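Catechol O-methyltransferase (Niastella koreensis GR20-10, PDB 7CVV) transfers the methyl group of S-adenosylmethionine to a hydroxyl of catechol-like compounds in a metal-dependent reaction fastest with magnesium, methylating protocatechuic acid at the meta and para positions equally. Local coordinates at residues A[39-44]-A[68-73]; A[62-67]-A[86-91]; A[90-95]-A[113-118]. One frame throughout, in Å; residues are numbered along the deposited sequence.

Contact 1 of 3, residues A[39-44]-A[68-73]; sequences ISVSPN and AGYSTI. With SAM (S-adenosylmethionine), chain D.
Tyr70 lays its ring along the backbone of 40-43, and most of the apolar contact between 39-44 and 68-73 gathers on it. With CG anti to the backbone N (chi1 -176°), the ring reaches out from the first turn of helix 70-76. Val41 CG2 meets its edge in the ring plane, 3.6 Å from Tyr70 CD1, while Ser40 OG stands over one face. At the far end the Pro43 ring crosses the phenol, its CD 3.3 Å from Tyr70 OH; Pro43 N, lacking a hydrogen, has none to offer that oxygen. Trp74, one turn on in helix 70-76, meets the ring, as do Leu24 and Thr28 of helix 22-33.

The polar contacts run through the methionine end of S-adenosylmethionine. Val41 N gives a nearly straight bond to SAM OXT (2.8 Å, 169°), and Ser71 N reaches the other carboxylate oxygen, SAM O, at 3.2 Å, so one backbone N-H from each segment holds one oxygen. Ser71 OG accepts from the SAM amino N at 3.1 Å and is itself hydrogen-bonded to Glu63. Ser40 OG turns back to its neighbour and donates to Val41 O at 2.8 Å.

Ser71 N belongs to the first turn of helix 70-76, whose N-terminus would probably favour the negative carboxylate. A cofactor lying across the start of this helix is characteristic of the Rossmann-like fold of class I methyltransferases.

Contact 2 of 3, residues A[62-67]-A[86-91]; sequences LELGTL and ITLEYD. With SAM (S-adenosylmethionine), chain D.
Glu63 and Thr87 sit side by side as a bridged pair on neighbouring parallel strands, 60-64 and 84-89, whose short segments run at 14° to one another. The backbone bonds are regular: Glu63 N donates to Ile86 O, Leu88 N to Glu63 O (2.8 Å), and Gly65 N to Leu88 O (2.7 Å), the last carrying the pairing just past the strand end.

Apolar contact lies on the sheet face of Leu62, Leu64 and Leu88. Leu64 and Leu88 run side by side, CD2 of Leu64 being 3.7 Å from CD1 of Leu88, and helix 118-127 covers this face.

The other face is polar. Glu63, extended with CG anti to its own N (chi1 -176°), lies alongside Thr87, whose OG1 donates to Glu63 OE2 from above the carboxylate plane, at 2.6 Å. Thr66 crosses Thr87 at about a right angle and brings its OG1 close to Thr87 OG1. The Glu63 carboxylate that holds Ser71 also bonds Thr72 of helix 70-76.

Glu89 bends at chi2 (48°) to bring its carboxylate to the backbone N-H groups of Thr66 and Leu67. OE1 of Glu89 takes Leu67 N from above its plane (3.2 Å) and Thr66 N on its anti lone pair; OE2 accepts from Asp91 N. The same carboxylate receives both ribose hydroxyls, SAM O3' on Glu89 OE1 (2.6 Å) and SAM O2' on Glu89 OE2.

At Gly65 a side chain would run into SAM O4' and the preceding carbonyl oxygen, and Gly65 O takes a weak bond from the SAM amino N. Backbone N-H groups thus fix the Glu89 carboxylate from the protein side, which probably stabilises its negative charge and leaves it placed as a two-pronged acceptor for the ribose diol.

Contact 3 of 3, residues A[90-95]-A[113-118]; sequences YDPKHA and IRTGKA. With SAM (S-adenosylmethionine), chain D.
Ala95 CB packs against the strand end, 3.8 Å from Ile113 CG2 and 3.7 Å from Thr115 OG1, the close-fitting part of the contact between the start of helix 92-103 and strand 111-115. Tyr90 CA adds a CA-H...O contact to Gly116 O at 3.4 Å, where the backbones come nearest. Gly116 has angles that would jam any side chain against the preceding carbonyl oxygen.

The outer side faces solvent: few pairs meet, and Tyr90, Pro92, Thr115 and Lys117 are exposed. The Pro92 and Thr115 side chains cross at about a right angle, meeting through Pro92 CG and Thr115 CG2, and the Tyr90 ring runs beside Lys117, touching its CG by CD1 at 3.6 Å.

Both segments also reach S-adenosylmethionine. His94 ND1 donates to SAM O3' (2.9 Å, 161°) and only weakly to SAM O2', while Ala118 N reaches the adenine at SAM N1, 3.3 Å away. The imidazole has Asp91 CG over one face; Asp91 OD1 caps the helix through weak bonds from Lys93 N and His94 N. A leucine in place of His94 would probably leave the ribose O3' without this donor and take the flat imidazole from beside the Asp91 carboxylate. Ribose and adenine are thus read by separate N-H donors, one from each segment.

How the contacts relate
Contacts 1 and 2 are buried, whereas contact 3 lies at the surface, mostly between exposed residues. Contact 2 pairs the neighbouring parallel strands 60-64 and 84-89 by regular backbone bonds; contacts 1 and 3 have no direct hydrogen bond between their segments and meet through packing and the cofactor. Contacts 2 and 3 belong to successive beta-alpha-beta units that share strand 84-89, which continues the sheet to 113-118 through Thr87 O with Arg114 N and Glu89 O with Gly116 N. Glu63 ties contact 2 to helix 70-76 of contact 1. Along S-adenosylmethionine, contact 1 holds the carboxylate and amino group, contact 2 chiefly the ribose, and contact 3 ribose and adenine.

Contact 1 of 3, residues A[39-44]-A[68-73]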
# COMPACT_ATOMS: atom_id res chain seq x y z
N ILE A 39 -1.73 11.46 18.42
CA ILE A 39 -0.74 11.28 17.32
C ILE A 39 -0.78 9.83 16.83
O ILE A 39 0.26 9.32 16.31
CB ILE A 39 0.68 11.71 17.77
CG1 ILE A 39 1.18 10.90 18.97
CG2 ILE A 39 0.70 13.21 18.03
CD1 ILE A 39 2.65 11.03 19.25
N SER A 40 -1.96 9.20 16.92
CA SER A 40 -2.19 7.82 16.45
C SER A 40 -2.41 7.82 14.93
O SER A 40 -2.69 8.90 14.35
CB SER A 40 -3.32 7.16 17.20
OG SER A 40 -4.58 7.42 16.59
N VAL A 41 -2.29 6.65 14.29
CA VAL A 41 -2.75 6.46 12.88
C VAL A 41 -4.25 6.75 12.83
O VAL A 41 -4.89 6.70 13.87
CB VAL A 41 -2.43 5.06 12.33
CG1 VAL A 41 -0.94 4.79 12.38
CG2 VAL A 41 -3.23 3.95 13.03
N SER A 42 -4.77 7.05 11.65
CA SER A 42 -6.23 7.25 11.39
C SER A 42 -6.86 5.87 11.24
O SER A 42 -6.13 4.90 11.01
CB SER A 42 -6.42 8.05 10.14
OG SER A 42 -6.20 7.21 9.02
N PRO A 43 -8.20 5.72 11.35
CA PRO A 43 -8.84 4.45 11.00
C PRO A 43 -8.40 3.91 9.62
O PRO A 43 -8.12 2.72 9.54
CB PRO A 43 -10.36 4.72 11.02
CG PRO A 43 -10.50 6.19 11.40
CD PRO A 43 -9.15 6.72 11.83
N ASN A 44 -8.34 4.73 8.57
CA ASN A 44 -8.08 4.24 7.19
C ASN A 44 -6.63 3.73 7.10
O ASN A 44 -6.41 2.70 6.47
CB ASN A 44 -8.42 5.28 6.12
CG ASN A 44 -9.91 5.50 5.92
OD1 ASN A 44 -10.74 4.63 6.23
ND2 ASN A 44 -10.28 6.67 5.40
N ALA A 68 -1.40 4.50 22.83
CA ALA A 68 -2.56 3.88 23.51
C ALA A 68 -2.88 2.52 22.88
O ALA A 68 -3.87 1.89 23.32
CB ALA A 68 -3.76 4.80 23.47
N GLY A 69 -2.09 2.10 21.89
CA GLY A 69 -2.26 0.82 21.18
C GLY A 69 -3.36 0.84 20.14
O GLY A 69 -3.89 -0.23 19.84
N TYR A 70 -3.68 1.98 19.53
CA TYR A 70 -4.67 2.08 18.43
C TYR A 70 -4.19 1.23 17.23
O TYR A 70 -4.91 0.30 16.81
CB TYR A 70 -4.92 3.55 18.10
CG TYR A 70 -5.97 3.78 17.06
CD1 TYR A 70 -5.65 3.81 15.72
CD2 TYR A 70 -7.30 3.98 17.41
CE1 TYR A 70 -6.60 4.01 14.74
CE2 TYR A 70 -8.27 4.19 16.45
CZ TYR A 70 -7.92 4.19 15.11
OH TYR A 70 -8.90 4.38 14.17
N SER A 71 -2.97 1.48 16.75
CA SER A 71 -2.37 0.79 15.57
C SER A 71 -2.20 -0.69 15.89
O SER A 71 -2.37 -1.52 15.00
CB SER A 71 -1.05 1.38 15.20
OG SER A 71 -0.19 1.35 16.32
N THR A 72 -1.86 -0.97 17.15
CA THR A 72 -1.65 -2.33 17.71
C THR A 72 -2.93 -3.16 17.53
O THR A 72 -2.82 -4.26 16.97
CB THR A 72 -1.19 -2.21 19.17
OG1 THR A 72 -0.19 -1.18 19.24
CG2 THR A 72 -0.64 -3.51 19.71
N ILE A 73 -4.09 -2.62 17.92
CA ILE A 73 -5.42 -3.32 17.79
C ILE A 73 -5.70 -3.67 16.31
O ILE A 73 -6.00 -4.85 16.06
CB ILE A 73 -6.54 -2.51 18.46
CG1 ILE A 73 -6.35 -2.44 19.98
CG2 ILE A 73 -7.90 -3.08 18.10
CD1 ILE A 73 -7.22 -1.42 20.69
N SAM D . 1.58 3.89 16.29
CA SAM D . 0.73 4.32 17.43
C SAM D . -0.74 4.40 16.96
O SAM D . -1.62 4.13 17.79
OXT SAM D . -0.94 4.71 15.78
CB SAM D . 1.19 5.69 17.94
CG SAM D . 2.67 5.78 18.40
SD SAM D . 3.04 7.53 18.68
CE SAM D . 3.28 8.07 16.98
C5' SAM D . 4.75 7.57 19.29
C4' SAM D . 5.04 6.70 20.49
O4' SAM D . 6.44 6.35 20.46
C3' SAM D . 4.78 7.33 21.86
O3' SAM D . 3.99 6.45 22.64
C2' SAM D . 6.18 7.48 22.46
O2' SAM D . 6.22 7.27 23.85
C1' SAM D . 6.91 6.33 21.78
N9 SAM D . 8.35 6.47 21.76
C8 SAM D . 9.05 7.62 21.52
N7 SAM D . 10.35 7.45 21.54
C5 SAM D . 10.52 6.09 21.77
C6 SAM D . 11.67 5.29 21.88
N6 SAM D . 12.90 5.78 21.78
N1 SAM D . 11.50 3.96 22.08
C2 SAM D . 10.24 3.49 22.17
N3 SAM D . 9.09 4.16 22.11
C4 SAM D . 9.29 5.47 21.90

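Contact 2 of 3, residues A[62-67]-A[86-91]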
# COMPACT_ATOMS: atom_id res chain seq x y z
N LEU A 62 6.38 -6.91 14.64
CA LEU A 62 7.15 -6.00 15.52
C LEU A 62 6.70 -4.56 15.26
O LEU A 62 6.60 -4.16 14.08
CB LEU A 62 8.66 -6.16 15.28
CG LEU A 62 9.54 -5.27 16.16
CD1 LEU A 62 9.26 -5.52 17.63
CD2 LEU A 62 11.01 -5.47 15.83
N GLU A 63 6.44 -3.83 16.35
CA GLU A 63 5.91 -2.45 16.37
C GLU A 63 6.81 -1.62 17.28
O GLU A 63 6.95 -1.99 18.45
CB GLU A 63 4.47 -2.44 16.87
CG GLU A 63 3.84 -1.06 16.83
CD GLU A 63 2.40 -0.94 17.33
OE1 GLU A 63 1.63 -0.19 16.70
OE2 GLU A 63 2.05 -1.58 18.37
N LEU A 64 7.41 -0.55 16.76
CA LEU A 64 8.08 0.48 17.59
C LEU A 64 7.10 1.64 17.81
O LEU A 64 6.81 2.31 16.87
CB LEU A 64 9.35 1.01 16.90
CG LEU A 64 10.37 -0.03 16.46
CD1 LEU A 64 11.78 0.51 16.59
CD2 LEU A 64 10.23 -1.32 17.24
N GLY A 65 6.66 1.87 19.03
CA GLY A 65 5.79 3.01 19.36
C GLY A 65 4.36 2.54 19.46
O GLY A 65 3.71 2.42 18.41
N THR A 66 3.94 2.24 20.69
CA THR A 66 2.61 1.69 21.05
C THR A 66 1.59 2.83 21.20
O THR A 66 0.52 2.72 20.59
CB THR A 66 2.75 0.83 22.32
OG1 THR A 66 3.92 0.02 22.16
CG2 THR A 66 1.55 -0.05 22.58
N LEU A 67 1.94 3.88 21.95
CA LEU A 67 1.03 4.94 22.45
C LEU A 67 -0.14 4.27 23.20
O LEU A 67 0.15 3.50 24.11
CB LEU A 67 0.58 5.80 21.27
CG LEU A 67 0.01 7.18 21.65
CD1 LEU A 67 1.12 8.14 22.11
CD2 LEU A 67 -0.76 7.79 20.49
N ILE A 86 4.61 -8.08 19.14
CA ILE A 86 5.47 -7.46 20.17
C ILE A 86 5.64 -5.98 19.80
O ILE A 86 6.20 -5.71 18.73
CB ILE A 86 6.80 -8.22 20.27
CG1 ILE A 86 6.54 -9.72 20.46
CG2 ILE A 86 7.67 -7.64 21.37
CD1 ILE A 86 7.78 -10.56 20.34
N THR A 87 5.16 -5.10 20.68
CA THR A 87 5.13 -3.63 20.52
C THR A 87 6.02 -2.99 21.60
O THR A 87 5.83 -3.34 22.77
CB THR A 87 3.69 -3.12 20.54
OG1 THR A 87 3.75 -1.71 20.32
CG2 THR A 87 2.92 -3.45 21.81
N LEU A 88 6.92 -2.08 21.22
CA LEU A 88 7.89 -1.41 22.14
C LEU A 88 7.41 0.03 22.45
O LEU A 88 6.92 0.72 21.51
CB LEU A 88 9.29 -1.42 21.53
CG LEU A 88 9.69 -2.74 20.86
CD1 LEU A 88 11.16 -2.77 20.46
CD2 LEU A 88 9.36 -3.92 21.77
N GLU A 89 7.55 0.44 23.72
CA GLU A 89 7.06 1.74 24.26
C GLU A 89 8.00 2.25 25.37
O GLU A 89 8.11 1.58 26.40
CB GLU A 89 5.62 1.58 24.78
CG GLU A 89 5.04 2.86 25.35
CD GLU A 89 5.24 4.08 24.46
OE1 GLU A 89 4.83 4.03 23.27
OE2 GLU A 89 5.82 5.08 24.94
N TYR A 90 8.61 3.42 25.17
CA TYR A 90 9.54 4.04 26.15
C TYR A 90 8.76 4.46 27.40
O TYR A 90 9.30 4.43 28.50
CB TYR A 90 10.23 5.23 25.49
CG TYR A 90 11.04 6.10 26.41
CD1 TYR A 90 12.32 5.73 26.82
CD2 TYR A 90 10.56 7.34 26.82
CE1 TYR A 90 13.09 6.55 27.63
CE2 TYR A 90 11.31 8.17 27.63
CZ TYR A 90 12.58 7.78 28.04
OH TYR A 90 13.30 8.60 28.85
N ASP A 91 7.51 4.85 27.23
CA ASP A 91 6.72 5.59 28.24
C ASP A 91 5.85 4.61 29.02
O ASP A 91 4.93 3.99 28.47
CB ASP A 91 5.97 6.74 27.56
CG ASP A 91 5.44 7.72 28.58
OD1 ASP A 91 4.88 7.27 29.61
OD2 ASP A 91 5.65 8.92 28.37
N SAM D . 1.58 3.89 16.29
CA SAM D . 0.73 4.32 17.43
C SAM D . -0.74 4.40 16.96
O SAM D . -1.62 4.13 17.79
OXT SAM D . -0.94 4.71 15.78
CB SAM D . 1.19 5.69 17.94
CG SAM D . 2.67 5.78 18.40
SD SAM D . 3.04 7.53 18.68
CE SAM D . 3.28 8.07 16.98
C5' SAM D . 4.75 7.57 19.29
C4' SAM D . 5.04 6.70 20.49
O4' SAM D . 6.44 6.35 20.46
C3' SAM D . 4.78 7.33 21.86
O3' SAM D . 3.99 6.45 22.64
C2' SAM D . 6.18 7.48 22.46
O2' SAM D . 6.22 7.27 23.85
C1' SAM D . 6.91 6.33 21.78
N9 SAM D . 8.35 6.47 21.76
C8 SAM D . 9.05 7.62 21.52
N7 SAM D . 10.35 7.45 21.54
C5 SAM D . 10.52 6.09 21.77
C6 SAM D . 11.67 5.29 21.88
N6 SAM D . 12.90 5.78 21.78
N1 SAM D . 11.50 3.96 22.08
C2 SAM D . 10.24 3.49 22.17
N3 SAM D . 9.09 4.16 22.11
C4 SAM D . 9.29 5.47 21.90

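Contact 3 of 3, residues A[90-95]-A[113-118]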
# COMPACT_ATOMS: atom_id res chain seq x y z
N TYR A 90 8.61 3.42 25.17
CA TYR A 90 9.54 4.04 26.15
C TYR A 90 8.76 4.46 27.40
O TYR A 90 9.30 4.43 28.50
CB TYR A 90 10.23 5.23 25.49
CG TYR A 90 11.04 6.10 26.41
CD1 TYR A 90 12.32 5.73 26.82
CD2 TYR A 90 10.56 7.34 26.82
CE1 TYR A 90 13.09 6.55 27.63
CE2 TYR A 90 11.31 8.17 27.63
CZ TYR A 90 12.58 7.78 28.04
OH TYR A 90 13.30 8.60 28.85
N ASP A 91 7.51 4.85 27.23
CA ASP A 91 6.72 5.59 28.24
C ASP A 91 5.85 4.61 29.02
O ASP A 91 4.93 3.99 28.47
CB ASP A 91 5.97 6.74 27.56
CG ASP A 91 5.44 7.72 28.58
OD1 ASP A 91 4.88 7.27 29.61
OD2 ASP A 91 5.65 8.92 28.37
N PRO A 92 6.14 4.37 30.32
CA PRO A 92 5.34 3.44 31.12
C PRO A 92 3.87 3.85 31.29
O PRO A 92 3.03 2.97 31.39
CB PRO A 92 6.08 3.43 32.46
CG PRO A 92 7.52 3.76 32.06
CD PRO A 92 7.32 4.87 31.05
N LYS A 93 3.57 5.15 31.32
CA LYS A 93 2.17 5.62 31.31
C LYS A 93 1.49 5.09 30.04
O LYS A 93 0.36 4.54 30.14
CB LYS A 93 2.06 7.15 31.38
CG LYS A 93 0.64 7.63 31.70
CD LYS A 93 0.46 9.13 31.74
CE LYS A 93 0.67 9.76 30.39
NZ LYS A 93 0.42 11.21 30.44
N HIS A 94 2.17 5.26 28.89
CA HIS A 94 1.67 4.87 27.55
C HIS A 94 1.46 3.36 27.55
O HIS A 94 0.33 2.93 27.26
CB HIS A 94 2.61 5.39 26.45
CG HIS A 94 2.65 6.88 26.34
ND1 HIS A 94 3.25 7.53 25.28
CD2 HIS A 94 2.20 7.86 27.17
CE1 HIS A 94 3.17 8.84 25.46
NE2 HIS A 94 2.51 9.06 26.61
N ALA A 95 2.46 2.57 27.96
CA ALA A 95 2.35 1.09 28.08
C ALA A 95 1.09 0.70 28.87
O ALA A 95 0.29 -0.09 28.32
CB ALA A 95 3.58 0.49 28.69
N ILE A 113 3.52 -6.10 25.24
CA ILE A 113 4.13 -4.75 25.37
C ILE A 113 5.44 -4.86 26.15
O ILE A 113 5.39 -5.23 27.30
CB ILE A 113 3.13 -3.78 26.03
CG1 ILE A 113 1.81 -3.69 25.25
CG2 ILE A 113 3.75 -2.40 26.23
CD1 ILE A 113 0.62 -3.23 26.06
N ARG A 114 6.59 -4.54 25.55
CA ARG A 114 7.88 -4.35 26.28
C ARG A 114 8.13 -2.85 26.50
O ARG A 114 8.18 -2.10 25.52
CB ARG A 114 9.02 -5.02 25.51
CG ARG A 114 8.68 -6.42 25.01
CD ARG A 114 9.78 -7.44 25.26
NE ARG A 114 9.33 -8.81 25.01
CZ ARG A 114 10.13 -9.83 24.70
NH1 ARG A 114 11.43 -9.63 24.59
NH2 ARG A 114 9.62 -11.03 24.49
N THR A 115 8.25 -2.43 27.76
CA THR A 115 8.58 -1.03 28.18
C THR A 115 10.09 -0.83 28.12
O THR A 115 10.79 -1.76 28.50
CB THR A 115 8.05 -0.75 29.58
OG1 THR A 115 6.71 -1.23 29.63
CG2 THR A 115 8.08 0.73 29.92
N GLY A 116 10.57 0.31 27.65
CA GLY A 116 12.01 0.62 27.52
C GLY A 116 12.33 1.26 26.18
O GLY A 116 11.42 1.31 25.33
N LYS A 117 13.57 1.75 26.00
CA LYS A 117 14.02 2.33 24.71
C LYS A 117 14.07 1.21 23.69
O LYS A 117 14.54 0.12 24.03
CB LYS A 117 15.38 3.02 24.81
CG LYS A 117 15.35 4.40 25.46
CD LYS A 117 16.62 4.77 26.20
CE LYS A 117 17.68 5.39 25.31
NZ LYS A 117 18.89 5.75 26.09
N ALA A 118 13.56 1.47 22.48
CA ALA A 118 13.65 0.57 21.31
C ALA A 118 15.10 0.14 21.10
O ALA A 118 15.32 -1.05 20.97
CB ALA A 118 13.08 1.25 20.08
N SAM D . 1.58 3.89 16.29
CA SAM D . 0.73 4.32 17.43
C SAM D . -0.74 4.40 16.96
O SAM D . -1.62 4.13 17.79
OXT SAM D . -0.94 4.71 15.78
CB SAM D . 1.19 5.69 17.94
CG SAM D . 2.67 5.78 18.40
SD SAM D . 3.04 7.53 18.68
CE SAM D . 3.28 8.07 16.98
C5' SAM D . 4.75 7.57 19.29
C4' SAM D . 5.04 6.70 20.49
O4' SAM D . 6.44 6.35 20.46
C3' SAM D . 4.78 7.33 21.86
O3' SAM D . 3.99 6.45 22.64
C2' SAM D . 6.18 7.48 22.46
O2' SAM D . 6.22 7.27 23.85
C1' SAM D . 6.91 6.33 21.78
N9 SAM D . 8.35 6.47 21.76
C8 SAM D . 9.05 7.62 21.52
N7 SAM D . 10.35 7.45 21.54
C5 SAM D . 10.52 6.09 21.77
C6 SAM D . 11.67 5.29 21.88
N6 SAM D . 12.90 5.78 21.78
N1 SAM D . 11.50 3.96 22.08
C2 SAM D . 10.24 3.49 22.17
N3 SAM D . 9.09 4.16 22.11
C4 SAM D . 9.29 5.47 21.90